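Local coordinates for NikO protein (Streptomyces tendae, PDB 4FQD) that probably transfers an enolpyruvyl group from phosphoenolpyruvate to a nucleotide substrate and is essential in the biosynthesis of nikkomycin, at residues L15-G20 with R453-P458. The protein carries 4 engineered substitutions. Numbering follows the deposited sequence.
Sequences LLEIHG and RHTTAP
Leu15 and Glu17 each exchange a pair of backbone hydrogen bonds with the C-terminal strand, Leu15 with Thr455 and Glu17 with Arg453, as antiparallel neighbours do, although the short strand segments run at 132° to each other. The bond from Glu17 N to Arg453 O, 2.8 Å, is nearly straight. Between these pairs, Leu16 pairs with His454 without hydrogen bonds, its CD2 making a CH-pi contact over the imidazole face, 4.0 Å from the ring centroid. On the other side of the sheet, Glu17 is extended, with CG anti to the backbone N (chi1 -173°), which carries its carboxylate out between two arginines: Arg425 of strand 425-429, its main partner, forms a salt bridge with Glu17 OE1, while Glu17 OE2 makes a long one to Arg453 NH1 at 3.5 Å. Arg453 NH2 is in turn salt-bridged to Asp451. His19 CE1 sits over the guanidinium centre, 3.4 Å from Arg453 CZ, the two planes inclined by 40°. Replacing His19 with an alanine would probably uncover this guanidinium face, leaving Arg453 held mainly by Asp451 and the long contact to Glu17. Thus strands near the two ends of the modelled chain lie side by side, strand 451-456 forming an outermost strand of a four-stranded mixed sheet in the inverse beta/alpha barrel fold of the EPSP synthase family.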
ATOM      1  N   LEU A  15      30.804  19.096   9.698  1.00 29.53           N
ATOM      2  CA  LEU A  15      30.402  17.699   9.790  1.00 23.81           C
ATOM      3  C   LEU A  15      29.827  17.375  11.162  1.00 20.96           C
ATOM      4  O   LEU A  15      30.017  18.119  12.123  1.00 21.53           O
ATOM      5  CB  LEU A  15      31.602  16.783   9.540  1.00 30.09           C
ATOM      6  CG  LEU A  15      32.204  16.681   8.140  1.00 36.55           C
ATOM      7  CD1 LEU A  15      33.446  15.807   8.178  1.00 31.33           C
ATOM      8  CD2 LEU A  15      31.191  16.112   7.170  1.00 37.18           C
ATOM      9  N   LEU A  16      29.121  16.253  11.240  1.00 27.19           N
ATOM     10  CA  LEU A  16      28.751  15.664  12.519  1.00 19.44           C
ATOM     11  C   LEU A  16      29.566  14.393  12.708  1.00 18.23           C
ATOM     12  O   LEU A  16      29.516  13.488  11.876  1.00 18.67           O
ATOM     13  CB  LEU A  16      27.258  15.336  12.566  1.00 17.89           C
ATOM     14  CG  LEU A  16      26.284  16.504  12.717  1.00 21.74           C
ATOM     15  CD1 LEU A  16      24.862  15.988  12.849  1.00 14.08           C
ATOM     16  CD2 LEU A  16      26.658  17.365  13.913  1.00 16.44           C
ATOM     17  N   GLU A  17      30.330  14.332  13.792  1.00 23.93           N
ATOM     18  CA  GLU A  17      31.137  13.155  14.082  1.00 18.92           C
ATOM     19  C   GLU A  17      30.415  12.275  15.096  1.00 22.42           C
ATOM     20  O   GLU A  17      30.337  12.609  16.278  1.00 23.69           O
ATOM     21  CB  GLU A  17      32.515  13.563  14.602  1.00 23.47           C
ATOM     22  CG  GLU A  17      33.489  12.407  14.765  1.00 30.53           C
ATOM     23  CD  GLU A  17      34.883  12.870  15.137  1.00 38.25           C
ATOM     24  OE1 GLU A  17      35.539  13.522  14.295  1.00 37.48           O
ATOM     25  OE2 GLU A  17      35.322  12.588  16.271  1.00 38.12           O
ATOM     26  N   ILE A  18      29.887  11.151  14.622  1.00 19.38           N
ATOM     27  CA  ILE A  18      29.061  10.283  15.452  1.00 19.72           C
ATOM     28  C   ILE A  18      29.803   9.042  15.944  1.00 17.76           C
ATOM     29  O   ILE A  18      30.386   8.299  15.155  1.00 16.73           O
ATOM     30  CB  ILE A  18      27.787   9.836  14.703  1.00 18.41           C
ATOM     31  CG1 ILE A  18      27.001  11.051  14.207  1.00 16.05           C
ATOM     32  CG2 ILE A  18      26.918   8.962  15.595  1.00 14.82           C
ATOM     33  CD1 ILE A  18      27.006  11.208  12.703  1.00 14.46           C
ATOM     34  N   HIS A  19      29.776   8.830  17.255  1.00 22.69           N
ATOM     35  CA  HIS A  19      30.302   7.608  17.849  1.00 21.34           C
ATOM     36  C   HIS A  19      29.166   6.825  18.494  1.00 16.77           C
ATOM     37  O   HIS A  19      28.855   7.018  19.669  1.00 17.34           O
ATOM     38  CB  HIS A  19      31.376   7.926  18.891  1.00 22.97           C
ATOM     39  CG  HIS A  19      32.603   8.565  18.321  1.00 33.04           C
ATOM     40  ND1 HIS A  19      32.776   9.932  18.265  1.00 34.61           N
ATOM     41  CD2 HIS A  19      33.722   8.024  17.781  1.00 25.18           C
ATOM     42  CE1 HIS A  19      33.946  10.204  17.718  1.00 33.38           C
ATOM     43  NE2 HIS A  19      34.541   9.064  17.414  1.00 25.65           N
ATOM     44  N   GLY A  20      28.544   5.945  17.718  1.00 14.75           N
ATOM     45  CA  GLY A  20      27.407   5.181  18.197  1.00 17.10           C
ATOM     46  C   GLY A  20      27.806   3.978  19.027  1.00 18.02           C
ATOM     47  O   GLY A  20      28.991   3.707  19.218  1.00 18.95           O
ATOM     48  N   ARG A 453      29.640  14.979  17.877  1.00 24.90           N
ATOM     49  CA  ARG A 453      30.561  16.108  17.934  1.00 23.24           C
ATOM     50  C   ARG A 453      30.485  16.962  16.671  1.00 25.39           C
ATOM     51  O   ARG A 453      30.288  16.444  15.573  1.00 21.02           O
ATOM     52  CB  ARG A 453      31.990  15.605  18.143  1.00 26.94           C
ATOM     53  CG  ARG A 453      32.125  14.608  19.282  1.00 39.09           C
ATOM     54  CD  ARG A 453      33.488  13.938  19.287  1.00 35.31           C
ATOM     55  NE  ARG A 453      33.542  12.842  20.250  1.00 38.33           N
ATOM     56  CZ  ARG A 453      34.600  12.063  20.440  1.00 48.74           C
ATOM     57  NH1 ARG A 453      35.704  12.255  19.731  1.00 46.59           N
ATOM     58  NH2 ARG A 453      34.556  11.088  21.338  1.00 47.59           N
ATOM     59  N   HIS A 454      30.641  18.273  16.836  1.00 26.03           N
ATOM     60  CA  HIS A 454      30.662  19.193  15.704  1.00 24.76           C
ATOM     61  C   HIS A 454      32.088  19.404  15.207  1.00 28.25           C
ATOM     62  O   HIS A 454      32.924  19.965  15.915  1.00 37.68           O
ATOM     63  CB  HIS A 454      30.041  20.538  16.088  1.00 21.61           C
ATOM     64  CG  HIS A 454      28.561  20.479  16.313  1.00 24.62           C
ATOM     65  ND1 HIS A 454      27.646  20.715  15.311  1.00 25.65           N
ATOM     66  CD2 HIS A 454      27.840  20.214  17.427  1.00 29.09           C
ATOM     67  CE1 HIS A 454      26.425  20.597  15.795  1.00 22.95           C
ATOM     68  NE2 HIS A 454      26.512  20.293  17.079  1.00 26.16           N
ATOM     69  N   THR A 455      32.363  18.951  13.988  1.00 25.46           N
ATOM     70  CA  THR A 455      33.694  19.083  13.406  1.00 30.63           C
ATOM     71  C   THR A 455      33.638  19.764  12.044  1.00 30.15           C
ATOM     72  O   THR A 455      32.643  20.401  11.697  1.00 29.07           O
ATOM     73  CB  THR A 455      34.380  17.713  13.244  1.00 33.70           C
ATOM     74  OG1 THR A 455      33.586  16.876  12.396  1.00 37.91           O
ATOM     75  CG2 THR A 455      34.555  17.038  14.596  1.00 34.06           C
ATOM     76  N   THR A 456      34.716  19.628  11.279  1.00 38.03           N
ATOM     77  CA  THR A 456      34.783  20.195   9.937  1.00 43.08           C
ATOM     78  C   THR A 456      35.390  19.183   8.968  1.00 49.55           C
ATOM     79  O   THR A 456      36.136  18.291   9.374  1.00 52.97           O
ATOM     80  CB  THR A 456      35.601  21.503   9.915  1.00 38.34           C
ATOM     81  OG1 THR A 456      35.401  22.217  11.140  1.00 41.47           O
ATOM     82  CG2 THR A 456      35.178  22.383   8.747  1.00 44.54           C
ATOM     83  N   ALA A 457      35.062  19.329   7.688  1.00 51.39           N
ATOM     84  CA  ALA A 457      35.497  18.399   6.642  1.00 62.74           C
ATOM     85  C   ALA A 457      37.006  18.106   6.512  1.00 75.83           C
ATOM     86  O   ALA A 457      37.383  16.942   6.376  1.00 77.13           O
ATOM     87  CB  ALA A 457      34.911  18.808   5.289  1.00 65.96           C
ATOM     88  N   PRO A 458      37.870  19.144   6.536  1.00 79.04           N
ATOM     89  CA  PRO A 458      39.295  18.871   6.296  1.00 90.87           C
ATOM     90  C   PRO A 458      39.911  17.936   7.334  1.00100.33           C
ATOM     91  O   PRO A 458      39.826  18.177   8.536  1.00108.15           O
ATOM     92  CB  PRO A 458      39.940  20.256   6.411  1.00 97.11           C
ATOM     93  CG  PRO A 458      38.845  21.216   6.156  1.00 92.55           C
ATOM     94  CD  PRO A 458      37.629  20.582   6.748  1.00 75.08           C
TER